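Inositol-1-monophosphatase (Thermotoga maritima, PDB 2P3N) dephosphorylates, with magnesium, inositol monophosphates, fructose 1,6-bisphosphate and several other phosphate esters, working as a homotetramer. Local coordinates at residues 27-32 and 38-43; 44-49 and 66-71; 141-146 and 240-245; 159-164 and 169-174. All coordinates share one frame; numbering follows the deposited sequence.

Interaction 1: 27-32 and 38-43; sequences NVEKKT and VTEIDR
Glu29 and Val38 face each other as a hydrogen-bonded antiparallel pair: Val38 N gives to Glu29 O at 2.7 Å and Glu29 N to Val38 O at 3.0 Å. From there the Glu29 side chain runs outward. Its CB sits 3.2 Å from Val38 O and also meets Val38 CG1. CG, anti to the carbonyl carbon (chi1 -64°), still skirts Val38 O, and the extended chain reaches the helix's first turn. At the tip OE1 takes a hydrogen bond and salt bridge from Arg43 NH2 at 2.8 Å, on its syn side but tilted from the carboxylate plane, a bent bond between flat groups 20° apart. OE2 lies 4.4 Å from Glu40 OE2, a like charge that the Arg43 guanidinium alongside would probably offset. With an alanine here, Arg43 would probably lose that mate and its guanidinium be freer to turn. Farther along, Lys31 lays CD tightly on Val38 CB at 3.5 Å, while its NZ goes on to Glu66. Asp42 OD2 accepts from Thr39 N and OG1, and Ile41 N gives to that hydroxyl: a beta hairpin leading into a capping box at the start of helix 40-56, beside the magnesium site.

Interaction 2: 44-49 and 66-71; sequences EAQRMI and EGIFEK
Gln46 reaches Glu66 by stretching out almost fully, CG anti to its own backbone N (chi1 -167°) and CD anti to CA (chi2 -178°). This carries the amide off helix 40-56 and up to the backbone of Glu66. As modelled, Gln46 OE1 lies 2.8 Å from Glu66 O and Gln46 NE2 lies 2.9 Å from Glu66 N, but the amide is probably turned over, so neither atom's identity is secure. With it turned back, both may be hydrogen bonds. The Glu66 chain bends at CG (chi2 62°) and takes its carboxylate elsewhere, to a salt bridge with Lys31, the side chain's nearest atom about 4 Å from the bound magnesium; what Gln46 touches in the side chain is CB. Ile68 brings CD1 to 3.9 Å from the atom modelled as Gln46 OE1, and packs also on Val50 and Arg54 of the helix. A leucine in place of Gln46 would probably leave the N-H and carbonyl of Glu66 facing hydrocarbon, and the loop freer to shift. The chemistry is that of a buried side-chain amide set against one residue's main chain, a pairing that would hold the backbone just after metal ligand Glu65.

Interaction 3: 141-146 and 240-245; sequences ASLEEC and DEVVKV
On the five-stranded sheet of the layered alpha-beta sandwich that this family shares, helix 239-253 covers one face, and at its first turn Glu241 and Val242 meet Leu143 from the loop leading into strand 147-150. That loop makes a short 3-10 turn at 143-144, closed by a backbone bond from Glu145 N to Ser142 O at 2.9 Å, and the turn pushes Leu143 out toward the helix. Leu143 and Glu241 run alongside one another in opposite directions. Leu143 CD1 rests 4.0 Å from Glu241 CB and 4.4 Å from Val242 CG2, while Glu241 OE2 returns to lie 3.8 Å from Leu143 CB. The first two torsions of Glu241 (chi1 -102°, chi2 148°) both depart from the staggered positions as the carboxylate reaches the loop's turn. There its OE2 is 3.7 Å from Leu143 N, too long for a bond, though the charge may slightly favour the turn's N-terminal end. The contact is loose and largely van der Waals, with the carboxylate at its outer margin. Leu143 also packs on Phe191 of strand 191-195, on Ile238 just before the helix and on Arg167 of helix 156-167. Val242 joins it on Phe191, Val245 turns toward Arg163 and Met164 of that neighbouring helix, and Glu144 touches Phe34 of the second subunit.

Interaction 4: 159-164 and 169-174; sequences KFIERM and RRIRIL
Helix 159-164 runs nearly antiparallel to strand 170-172, at 161° with 9.4 Å between the axes, and brings Ile161 and Ile171 together with their CA atoms 7.1 Å apart. Ile171 points from the strand toward the helix and spreads its two branches. Its CG2 takes Ile161 CD1 at 3.6 Å, the two side chains sliding past each other in opposite directions. The longer branch, with CG1 anti to the carbonyl carbon (chi1 -63°), sends CD1 to Met164 CG at 3.6 Å, Met164 crossing it at about a right angle. Phe160 CE1 comes obliquely to the same methyl, 4.3 Å from Ile171 CD1. This is the inward side of a beta-alpha-beta unit: strand 147-150, helix 156-167, then strand 170-172 laid parallel beside the first, with these apolar groups filling the layer between helix and sheet. Arg172, which probably binds substrate, leaves the strand in the other direction. Ile161 CD1 also meets Ile173 CD1 at 4.5 Å, and both isoleucines pack against their counterparts in the second subunit. Away from the strand, at the interface with that subunit, Lys159 NZ forms a salt bridge with Glu162 OE2 at 3.1 Å, and another with Glu162 of the second subunit.

Interactions 1 and 2 share helix 40-56 and touch directly, side chain to side chain; both are partly buried and polar, as fits a place beside the magnesium site, interaction 1 relying on charges and capping, interaction 2 on an amide against main chain. Interactions 3 and 4 lie far off, about 29 to 37 Å from them between centres, and belong to the five-stranded sheet. There 159-164 with 169-174 is the fully buried, purely apolar contact, nested within the loop that 141-146 and 240-245 close; the latter is similar in area but only partly buried, its margin edged by a carboxylate. These two touch where Cys146 packs on Arg169, and both reach the second subunit.

Interaction 1: 27-32 and 38-43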
loop_
_atom_site.group_PDB
_atom_site.type_symbol
_atom_site.label_atom_id
_atom_site.label_comp_id
_atom_site.label_asym_id
_atom_site.label_seq_id
_atom_site.Cartn_x
_atom_site.Cartn_y
_atom_site.Cartn_z
ATOM N N ASN A 27 0.437 1.884 27.096
ATOM C CA ASN A 27 -0.532 2.387 28.060
ATOM C C ASN A 27 -1.998 2.000 27.812
ATOM O O ASN A 27 -2.792 2.840 27.389
ATOM C CB ASN A 27 -0.428 3.905 28.083
ATOM C CG ASN A 27 -0.578 4.518 26.686
ATOM O OD1 ASN A 27 0.263 4.296 25.806
ATOM N ND2 ASN A 27 -1.654 5.281 26.478
ATOM N N VAL A 28 -2.383 0.757 28.079
ATOM C CA VAL A 28 -3.786 0.392 27.867
ATOM C C VAL A 28 -4.618 0.740 29.105
ATOM O O VAL A 28 -4.267 0.365 30.226
ATOM C CB VAL A 28 -3.956 -1.106 27.546
ATOM C CG1 VAL A 28 -5.397 -1.389 27.177
ATOM C CG2 VAL A 28 -3.041 -1.499 26.405
ATOM N N GLU A 29 -5.719 1.461 28.891
ATOM C CA GLU A 29 -6.609 1.890 29.968
ATOM C C GLU A 29 -8.003 1.273 29.844
ATOM O O GLU A 29 -8.572 1.210 28.750
ATOM C CB GLU A 29 -6.720 3.417 29.961
ATOM C CG GLU A 29 -5.409 4.149 30.268
ATOM C CD GLU A 29 -5.432 5.612 29.831
ATOM O OE1 GLU A 29 -6.433 6.304 30.136
ATOM O OE2 GLU A 29 -4.450 6.066 29.190
ATOM N N LYS A 30 -8.552 0.828 30.973
ATOM C CA LYS A 30 -9.876 0.205 31.002
ATOM C C LYS A 30 -10.962 1.245 31.269
ATOM O O LYS A 30 -10.780 2.117 32.106
ATOM C CB LYS A 30 -9.924 -0.859 32.099
ATOM C CG LYS A 30 -8.732 -1.788 32.115
ATOM C CD LYS A 30 -8.867 -2.815 33.214
ATOM C CE LYS A 30 -7.561 -3.545 33.458
ATOM N NZ LYS A 30 -7.669 -4.498 34.602
ATOM N N LYS A 31 -12.089 1.163 30.568
ATOM C CA LYS A 31 -13.167 2.124 30.792
ATOM C C LYS A 31 -14.256 1.519 31.673
ATOM O O LYS A 31 -14.668 2.125 32.661
ATOM C CB LYS A 31 -13.745 2.614 29.453
ATOM C CG LYS A 31 -12.800 3.557 28.699
ATOM C CD LYS A 31 -13.214 3.812 27.253
ATOM C CE LYS A 31 -14.406 4.741 27.134
ATOM N NZ LYS A 31 -14.750 5.011 25.703
ATOM N N THR A 32 -14.714 0.323 31.325
ATOM C CA THR A 32 -15.738 -0.351 32.116
ATOM C C THR A 32 -15.445 -1.844 32.174
ATOM O O THR A 32 -16.344 -2.658 32.386
ATOM C CB THR A 32 -17.150 -0.152 31.527
ATOM O OG1 THR A 32 -17.186 -0.680 30.197
ATOM C CG2 THR A 32 -17.534 1.334 31.514
ATOM N N VAL A 38 -9.420 2.057 26.294
ATOM C CA VAL A 38 -9.138 3.282 25.577
ATOM C C VAL A 38 -7.659 3.559 25.825
ATOM O O VAL A 38 -7.085 3.080 26.821
ATOM C CB VAL A 38 -10.006 4.471 26.099
ATOM C CG1 VAL A 38 -9.704 4.744 27.575
ATOM C CG2 VAL A 38 -9.748 5.722 25.259
ATOM N N THR A 39 -7.036 4.305 24.913
ATOM C CA THR A 39 -5.630 4.649 25.050
ATOM C C THR A 39 -5.460 6.150 24.898
ATOM O O THR A 39 -6.423 6.871 24.634
ATOM C CB THR A 39 -4.760 3.921 23.987
ATOM O OG1 THR A 39 -4.968 4.504 22.691
ATOM C CG2 THR A 39 -5.128 2.455 23.933
ATOM N N GLU A 40 -4.229 6.613 25.076
ATOM C CA GLU A 40 -3.920 8.024 24.944
ATOM C C GLU A 40 -3.945 8.427 23.467
ATOM O O GLU A 40 -4.076 9.613 23.140
ATOM C CB GLU A 40 -2.541 8.323 25.541
ATOM C CG GLU A 40 -2.190 9.812 25.602
ATOM C CD GLU A 40 -3.116 10.604 26.528
ATOM O OE1 GLU A 40 -3.157 11.855 26.419
ATOM O OE2 GLU A 40 -3.799 9.972 27.367
ATOM N N ILE A 41 -3.823 7.445 22.572
ATOM C CA ILE A 41 -3.845 7.747 21.142
ATOM C C ILE A 41 -5.287 7.919 20.659
ATOM O O ILE A 41 -5.533 8.621 19.678
ATOM C CB ILE A 41 -3.128 6.660 20.318
ATOM C CG1 ILE A 41 -1.673 6.546 20.765
ATOM C CG2 ILE A 41 -3.096 7.056 18.856
ATOM C CD1 ILE A 41 -1.494 6.121 22.190
ATOM N N ASP A 42 -6.236 7.282 21.348
ATOM C CA ASP A 42 -7.651 7.432 21.003
ATOM C C ASP A 42 -7.953 8.927 21.178
ATOM O O ASP A 42 -8.571 9.561 20.318
ATOM C CB ASP A 42 -8.547 6.631 21.965
ATOM C CG ASP A 42 -8.456 5.111 21.759
ATOM O OD1 ASP A 42 -9.431 4.508 21.252
ATOM O OD2 ASP A 42 -7.419 4.515 22.107
ATOM N N ARG A 43 -7.486 9.477 22.302
ATOM C CA ARG A 43 -7.684 10.888 22.654
ATOM C C ARG A 43 -6.923 11.860 21.768
ATOM O O ARG A 43 -7.438 12.899 21.377
ATOM C CB ARG A 43 -7.248 11.151 24.094
ATOM C CG ARG A 43 -7.982 10.379 25.154
ATOM C CD ARG A 43 -7.480 10.819 26.525
ATOM N NE ARG A 43 -8.039 10.020 27.613
ATOM C CZ ARG A 43 -7.644 8.791 27.916
ATOM N NH1 ARG A 43 -6.677 8.215 27.212
ATOM N NH2 ARG A 43 -8.221 8.133 28.914
#

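Interaction 2: 44-49 and 66-71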
loop_
_atom_site.group_PDB
_atom_site.type_symbol
_atom_site.label_atom_id
_atom_site.label_comp_id
_atom_site.label_asym_id
_atom_site.label_seq_id
_atom_site.Cartn_x
_atom_site.Cartn_y
_atom_site.Cartn_z
ATOM N N GLU A 44 -5.674 11.536 21.491
ATOM C CA GLU A 44 -4.851 12.387 20.659
ATOM C C GLU A 44 -5.457 12.445 19.261
ATOM O O GLU A 44 -5.470 13.496 18.623
ATOM C CB GLU A 44 -3.434 11.817 20.640
ATOM C CG GLU A 44 -2.468 12.501 19.714
ATOM C CD GLU A 44 -1.046 12.037 19.947
ATOM O OE1 GLU A 44 -0.852 10.859 20.315
ATOM O OE2 GLU A 44 -0.124 12.852 19.755
ATOM N N ALA A 45 -5.976 11.311 18.800
ATOM C CA ALA A 45 -6.588 11.225 17.487
ATOM C C ALA A 45 -7.872 12.034 17.481
ATOM O O ALA A 45 -8.195 12.704 16.498
ATOM C CB ALA A 45 -6.887 9.777 17.144
ATOM N N GLN A 46 -8.596 11.973 18.592
ATOM C CA GLN A 46 -9.845 12.700 18.717
ATOM C C GLN A 46 -9.612 14.195 18.779
ATOM O O GLN A 46 -10.410 14.973 18.248
ATOM C CB GLN A 46 -10.587 12.268 19.967
ATOM C CG GLN A 46 -12.022 12.752 19.977
ATOM C CD GLN A 46 -12.747 12.370 21.236
ATOM O OE1 GLN A 46 -12.783 13.140 22.197
ATOM N NE2 GLN A 46 -13.320 11.163 21.253
ATOM N N ARG A 47 -8.525 14.600 19.441
ATOM C CA ARG A 47 -8.196 16.024 19.560
ATOM C C ARG A 47 -7.880 16.540 18.174
ATOM O O ARG A 47 -8.389 17.579 17.743
ATOM C CB ARG A 47 -6.975 16.260 20.458
ATOM C CG ARG A 47 -7.168 15.906 21.919
ATOM C CD ARG A 47 -6.023 16.459 22.762
ATOM N NE ARG A 47 -5.966 15.868 24.101
ATOM C CZ ARG A 47 -5.490 14.652 24.364
ATOM N NH1 ARG A 47 -5.025 13.892 23.380
ATOM N NH2 ARG A 47 -5.471 14.197 25.611
ATOM N N MET A 48 -7.027 15.798 17.480
ATOM C CA MET A 48 -6.634 16.169 16.137
ATOM C C MET A 48 -7.879 16.429 15.278
ATOM O O MET A 48 -7.976 17.462 14.607
ATOM C CB MET A 48 -5.762 15.066 15.530
ATOM C CG MET A 48 -5.045 15.498 14.263
ATOM S SD MET A 48 -3.562 14.542 13.853
ATOM C CE MET A 48 -2.254 15.573 14.543
ATOM N N ILE A 49 -8.840 15.509 15.335
ATOM C CA ILE A 49 -10.065 15.637 14.551
ATOM C C ILE A 49 -10.969 16.782 15.031
ATOM O O ILE A 49 -11.283 17.700 14.270
ATOM C CB ILE A 49 -10.884 14.308 14.564
ATOM C CG1 ILE A 49 -10.075 13.171 13.929
ATOM C CG2 ILE A 49 -12.197 14.488 13.803
ATOM C CD1 ILE A 49 -10.731 11.791 14.073
ATOM N N GLU A 66 -14.733 9.360 23.052
ATOM C CA GLU A 66 -13.949 9.722 24.210
ATOM C C GLU A 66 -14.287 11.069 24.842
ATOM O O GLU A 66 -13.525 12.025 24.706
ATOM C CB GLU A 66 -12.466 9.683 23.841
ATOM C CG GLU A 66 -11.755 8.396 24.230
ATOM C CD GLU A 66 -12.309 7.180 23.536
ATOM O OE1 GLU A 66 -12.131 7.069 22.307
ATOM O OE2 GLU A 66 -12.921 6.335 24.218
ATOM N N GLY A 67 -15.430 11.162 25.519
ATOM C CA GLY A 67 -15.766 12.408 26.192
ATOM C C GLY A 67 -16.808 13.393 25.689
ATOM O O GLY A 67 -17.801 13.617 26.365
ATOM N N ILE A 68 -16.592 13.999 24.527
ATOM C CA ILE A 68 -17.530 14.994 23.995
ATOM C C ILE A 68 -18.885 14.417 23.598
ATOM O O ILE A 68 -18.992 13.681 22.617
ATOM C CB ILE A 68 -16.927 15.708 22.770
ATOM C CG1 ILE A 68 -15.453 16.038 23.034
ATOM C CG2 ILE A 68 -17.717 16.982 22.471
ATOM C CD1 ILE A 68 -14.713 16.546 21.817
ATOM N N PHE A 69 -19.928 14.768 24.349
ATOM C CA PHE A 69 -21.273 14.254 24.065
ATOM C C PHE A 69 -22.332 15.331 23.825
ATOM O O PHE A 69 -23.419 15.271 24.395
ATOM C CB PHE A 69 -21.743 13.354 25.211
ATOM C CG PHE A 69 -20.788 12.239 25.548
ATOM C CD1 PHE A 69 -20.223 11.452 24.547
ATOM C CD2 PHE A 69 -20.476 11.953 26.876
ATOM C CE1 PHE A 69 -19.363 10.401 24.865
ATOM C CE2 PHE A 69 -19.622 10.906 27.199
ATOM C CZ PHE A 69 -19.067 10.130 26.193
ATOM N N GLU A 70 -22.029 16.303 22.970
ATOM C CA GLU A 70 -22.968 17.379 22.693
ATOM C C GLU A 70 -24.219 16.960 21.906
ATOM O O GLU A 70 -24.393 15.789 21.538
ATOM C CB GLU A 70 -22.253 18.514 21.957
ATOM C CG GLU A 70 -20.936 18.906 22.597
ATOM C CD GLU A 70 -20.194 19.963 21.810
ATOM O OE1 GLU A 70 -20.403 20.041 20.587
ATOM O OE2 GLU A 70 -19.390 20.709 22.406
ATOM N N LYS A 71 -25.087 17.948 21.676
ATOM C CA LYS A 71 -26.340 17.789 20.947
ATOM C C LYS A 71 -26.522 18.990 20.033
ATOM O O LYS A 71 -26.137 20.110 20.371
ATOM C CB LYS A 71 -27.518 17.730 21.909
ATOM C CG LYS A 71 -27.473 16.565 22.872
ATOM C CD LYS A 71 -28.707 16.546 23.761
ATOM C CE LYS A 71 -28.638 15.433 24.798
ATOM N NZ LYS A 71 -29.851 15.443 25.664
#

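Interaction 3: 141-146 and 240-245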
loop_
_atom_site.group_PDB
_atom_site.type_symbol
_atom_site.label_atom_id
_atom_site.label_comp_id
_atom_site.label_asym_id
_atom_site.label_seq_id
_atom_site.Cartn_x
_atom_site.Cartn_y
_atom_site.Cartn_z
ATOM N N ALA A 141 -28.661 -13.637 -2.307
ATOM C CA ALA A 141 -30.024 -13.721 -1.784
ATOM C C ALA A 141 -30.237 -14.994 -0.958
ATOM O O ALA A 141 -31.208 -15.102 -0.207
ATOM C CB ALA A 141 -31.024 -13.671 -2.930
ATOM N N SER A 142 -29.333 -15.957 -1.111
ATOM C CA SER A 142 -29.414 -17.206 -0.366
ATOM C C SER A 142 -28.440 -17.162 0.799
ATOM O O SER A 142 -27.255 -16.899 0.626
ATOM C CB SER A 142 -29.077 -18.403 -1.254
ATOM O OG SER A 142 -29.092 -19.606 -0.499
ATOM N N LEU A 143 -28.946 -17.432 1.989
ATOM C CA LEU A 143 -28.114 -17.413 3.167
ATOM C C LEU A 143 -26.976 -18.416 3.037
ATOM O O LEU A 143 -25.936 -18.256 3.663
ATOM C CB LEU A 143 -28.951 -17.744 4.399
ATOM C CG LEU A 143 -28.573 -16.988 5.668
ATOM C CD1 LEU A 143 -28.988 -15.529 5.525
ATOM C CD2 LEU A 143 -29.263 -17.617 6.857
ATOM N N GLU A 144 -27.167 -19.447 2.220
ATOM C CA GLU A 144 -26.135 -20.467 2.050
ATOM C C GLU A 144 -24.930 -19.949 1.281
ATOM O O GLU A 144 -23.814 -20.439 1.455
ATOM C CB GLU A 144 -26.709 -21.708 1.350
ATOM C CG GLU A 144 -27.113 -21.529 -0.123
ATOM C CD GLU A 144 -25.963 -21.745 -1.111
ATOM O OE1 GLU A 144 -26.246 -21.887 -2.326
ATOM O OE2 GLU A 144 -24.784 -21.769 -0.685
ATOM N N GLU A 145 -25.159 -18.964 0.421
ATOM C CA GLU A 145 -24.077 -18.376 -0.358
ATOM C C GLU A 145 -23.734 -17.017 0.253
ATOM O O GLU A 145 -23.293 -16.102 -0.450
ATOM C CB GLU A 145 -24.505 -18.195 -1.823
ATOM C CG GLU A 145 -25.667 -17.224 -2.035
ATOM C CD GLU A 145 -25.845 -16.807 -3.494
ATOM O OE1 GLU A 145 -24.903 -16.218 -4.073
ATOM O OE2 GLU A 145 -26.928 -17.061 -4.062
ATOM N N CYS A 146 -23.937 -16.900 1.565
ATOM C CA CYS A 146 -23.686 -15.651 2.285
ATOM C C CYS A 146 -22.610 -15.695 3.356
ATOM O O CYS A 146 -22.330 -16.737 3.938
ATOM C CB CYS A 146 -24.974 -15.151 2.945
ATOM S SG CYS A 146 -26.058 -14.190 1.891
ATOM N N ASP A 240 -34.776 -10.314 6.246
ATOM C CA ASP A 240 -35.712 -11.027 7.116
ATOM C C ASP A 240 -35.160 -12.362 7.587
ATOM O O ASP A 240 -35.403 -12.774 8.722
ATOM C CB ASP A 240 -37.045 -11.225 6.397
ATOM C CG ASP A 240 -37.641 -9.910 5.920
ATOM O OD1 ASP A 240 -37.696 -8.953 6.728
ATOM O OD2 ASP A 240 -38.051 -9.830 4.741
ATOM N N GLU A 241 -34.408 -13.030 6.720
ATOM C CA GLU A 241 -33.808 -14.307 7.079
ATOM C C GLU A 241 -32.947 -14.104 8.331
ATOM O O GLU A 241 -32.808 -15.011 9.164
ATOM C CB GLU A 241 -32.959 -14.837 5.914
ATOM C CG GLU A 241 -33.629 -15.948 5.095
ATOM C CD GLU A 241 -33.233 -15.946 3.612
ATOM O OE1 GLU A 241 -33.764 -15.106 2.845
ATOM O OE2 GLU A 241 -32.390 -16.783 3.215
ATOM N N VAL A 242 -32.395 -12.897 8.461
ATOM C CA VAL A 242 -31.551 -12.529 9.602
ATOM C C VAL A 242 -32.377 -11.976 10.780
ATOM O O VAL A 242 -32.159 -12.363 11.932
ATOM C CB VAL A 242 -30.464 -11.485 9.176
ATOM C CG1 VAL A 242 -29.730 -10.943 10.394
ATOM C CG2 VAL A 242 -29.465 -12.138 8.229
ATOM N N VAL A 243 -33.326 -11.085 10.492
ATOM C CA VAL A 243 -34.162 -10.513 11.543
ATOM C C VAL A 243 -34.658 -11.632 12.452
ATOM O O VAL A 243 -34.664 -11.494 13.673
ATOM C CB VAL A 243 -35.397 -9.771 10.968
ATOM C CG1 VAL A 243 -36.180 -9.133 12.098
ATOM C CG2 VAL A 243 -34.964 -8.705 9.971
ATOM N N LYS A 244 -35.051 -12.749 11.852
ATOM C CA LYS A 244 -35.553 -13.883 12.621
ATOM C C LYS A 244 -34.496 -14.499 13.524
ATOM O O LYS A 244 -34.651 -14.532 14.740
ATOM C CB LYS A 244 -36.090 -14.978 11.694
ATOM C CG LYS A 244 -36.913 -16.048 12.424
ATOM C CD LYS A 244 -36.654 -17.463 11.899
ATOM C CE LYS A 244 -35.328 -18.031 12.422
ATOM N NZ LYS A 244 -35.321 -18.166 13.909
ATOM N N VAL A 245 -33.424 -14.997 12.920
ATOM C CA VAL A 245 -32.353 -15.641 13.674
ATOM C C VAL A 245 -31.843 -14.803 14.836
ATOM O O VAL A 245 -31.468 -15.340 15.878
ATOM C CB VAL A 245 -31.151 -15.978 12.768
ATOM C CG1 VAL A 245 -30.106 -16.756 13.559
ATOM C CG2 VAL A 245 -31.621 -16.773 11.560
#

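Interaction 4: 159-164 and 169-174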
loop_
_atom_site.group_PDB
_atom_site.type_symbol
_atom_site.label_atom_id
_atom_site.label_comp_id
_atom_site.label_asym_id
_atom_site.label_seq_id
_atom_site.Cartn_x
_atom_site.Cartn_y
_atom_site.Cartn_z
ATOM N N LYS A 159 -23.742 -17.436 20.558
ATOM C CA LYS A 159 -25.043 -18.022 20.250
ATOM C C LYS A 159 -25.431 -17.743 18.807
ATOM O O LYS A 159 -25.838 -18.652 18.081
ATOM C CB LYS A 159 -26.122 -17.467 21.190
ATOM C CG LYS A 159 -26.126 -18.103 22.566
ATOM C CD LYS A 159 -26.493 -19.578 22.475
ATOM C CE LYS A 159 -26.317 -20.279 23.811
ATOM N NZ LYS A 159 -24.889 -20.313 24.232
ATOM N N PHE A 160 -25.303 -16.482 18.403
ATOM C CA PHE A 160 -25.634 -16.074 17.045
ATOM C C PHE A 160 -24.852 -16.913 16.039
ATOM O O PHE A 160 -25.281 -17.098 14.899
ATOM C CB PHE A 160 -25.331 -14.593 16.859
ATOM C CG PHE A 160 -25.631 -14.081 15.476
ATOM C CD1 PHE A 160 -24.653 -14.083 14.490
ATOM C CD2 PHE A 160 -26.892 -13.584 15.163
ATOM C CE1 PHE A 160 -24.927 -13.594 13.210
ATOM C CE2 PHE A 160 -27.175 -13.093 13.884
ATOM C CZ PHE A 160 -26.190 -13.097 12.908
ATOM N N ILE A 161 -23.696 -17.412 16.464
ATOM C CA ILE A 161 -22.894 -18.267 15.606
ATOM C C ILE A 161 -23.691 -19.556 15.447
ATOM O O ILE A 161 -24.064 -19.934 14.334
ATOM C CB ILE A 161 -21.543 -18.635 16.250
ATOM C CG1 ILE A 161 -20.675 -17.388 16.414
ATOM C CG2 ILE A 161 -20.843 -19.692 15.410
ATOM C CD1 ILE A 161 -20.307 -16.723 15.123
ATOM N N GLU A 162 -23.959 -20.206 16.582
ATOM C CA GLU A 162 -24.705 -21.465 16.641
ATOM C C GLU A 162 -25.902 -21.496 15.708
ATOM O O GLU A 162 -26.079 -22.444 14.938
ATOM C CB GLU A 162 -25.185 -21.727 18.071
ATOM C CG GLU A 162 -24.060 -21.793 19.089
ATOM C CD GLU A 162 -24.531 -22.218 20.470
ATOM O OE1 GLU A 162 -25.105 -23.324 20.584
ATOM O OE2 GLU A 162 -24.323 -21.449 21.440
ATOM N N ARG A 163 -26.719 -20.454 15.787
ATOM C CA ARG A 163 -27.912 -20.347 14.963
ATOM C C ARG A 163 -27.551 -20.208 13.491
ATOM O O ARG A 163 -28.013 -20.976 12.647
ATOM C CB ARG A 163 -28.723 -19.115 15.361
ATOM C CG ARG A 163 -28.659 -18.733 16.824
ATOM C CD ARG A 163 -29.599 -19.549 17.681
ATOM N NE ARG A 163 -29.003 -20.818 18.082
ATOM C CZ ARG A 163 -29.551 -21.654 18.956
ATOM N NH1 ARG A 163 -28.932 -22.788 19.263
ATOM N NH2 ARG A 163 -30.716 -21.358 19.525
ATOM N N MET A 164 -26.714 -19.217 13.205
ATOM C CA MET A 164 -26.301 -18.888 11.844
ATOM C C MET A 164 -25.355 -19.863 11.144
ATOM O O MET A 164 -25.493 -20.114 9.949
ATOM C CB MET A 164 -25.684 -17.485 11.840
ATOM C CG MET A 164 -26.093 -16.658 10.646
ATOM S SD MET A 164 -27.883 -16.647 10.447
ATOM C CE MET A 164 -28.296 -14.961 10.845
ATOM N N ARG A 169 -22.780 -19.557 4.702
ATOM C CA ARG A 169 -21.487 -19.905 4.125
ATOM C C ARG A 169 -20.387 -19.765 5.174
ATOM O O ARG A 169 -19.551 -20.663 5.332
ATOM C CB ARG A 169 -21.196 -18.987 2.931
ATOM C CG ARG A 169 -19.832 -19.163 2.288
ATOM C CD ARG A 169 -19.837 -20.244 1.226
ATOM N NE ARG A 169 -20.565 -19.861 0.012
ATOM C CZ ARG A 169 -20.232 -18.847 -0.786
ATOM N NH1 ARG A 169 -19.178 -18.093 -0.504
ATOM N NH2 ARG A 169 -20.942 -18.598 -1.881
ATOM N N ARG A 170 -20.397 -18.639 5.892
ATOM C CA ARG A 170 -19.397 -18.373 6.930
ATOM C C ARG A 170 -19.688 -17.092 7.714
ATOM O O ARG A 170 -20.274 -16.150 7.182
ATOM C CB ARG A 170 -18.007 -18.274 6.295
ATOM C CG ARG A 170 -16.869 -18.337 7.296
ATOM C CD ARG A 170 -15.778 -19.267 6.791
ATOM N NE ARG A 170 -16.351 -20.472 6.206
ATOM C CZ ARG A 170 -15.646 -21.540 5.872
ATOM N NH1 ARG A 170 -14.332 -21.555 6.067
ATOM N NH2 ARG A 170 -16.253 -22.589 5.341
ATOM N N ILE A 171 -19.276 -17.057 8.979
ATOM C CA ILE A 171 -19.504 -15.876 9.812
ATOM C C ILE A 171 -18.180 -15.213 10.174
ATOM O O ILE A 171 -17.200 -15.894 10.494
ATOM C CB ILE A 171 -20.247 -16.230 11.122
ATOM C CG1 ILE A 171 -21.644 -16.783 10.816
ATOM C CG2 ILE A 171 -20.355 -14.984 11.999
ATOM C CD1 ILE A 171 -22.631 -15.746 10.286
ATOM N N ARG A 172 -18.154 -13.882 10.131
ATOM C CA ARG A 172 -16.937 -13.136 10.442
ATOM C C ARG A 172 -17.025 -12.220 11.657
ATOM O O ARG A 172 -18.060 -11.610 11.937
ATOM C CB ARG A 172 -16.502 -12.305 9.228
ATOM C CG ARG A 172 -16.008 -13.125 8.037
ATOM C CD ARG A 172 -14.886 -14.087 8.455
ATOM N NE ARG A 172 -14.485 -14.993 7.377
ATOM C CZ ARG A 172 -14.244 -16.292 7.542
ATOM N NH1 ARG A 172 -13.879 -17.034 6.505
ATOM N NH2 ARG A 172 -14.377 -16.852 8.741
ATOM N N ILE A 173 -15.907 -12.147 12.373
ATOM C CA ILE A 173 -15.753 -11.303 13.556
ATOM C C ILE A 173 -14.373 -10.668 13.370
ATOM O O ILE A 173 -13.362 -11.217 13.822
ATOM C CB ILE A 173 -15.749 -12.139 14.836
ATOM C CG1 ILE A 173 -17.100 -12.827 15.003
ATOM C CG2 ILE A 173 -15.434 -11.255 16.026
ATOM C CD1 ILE A 173 -17.190 -13.693 16.231
ATOM N N LEU A 174 -14.351 -9.514 12.702
ATOM C CA LEU A 174 -13.115 -8.810 12.373
ATOM C C LEU A 174 -12.590 -7.867 13.429
ATOM O O LEU A 174 -11.383 -7.804 13.645
ATOM C CB LEU A 174 -13.295 -8.034 11.073
ATOM C CG LEU A 174 -14.010 -8.750 9.929
ATOM C CD1 LEU A 174 -15.494 -8.899 10.266
ATOM C CD2 LEU A 174 -13.846 -7.939 8.652
#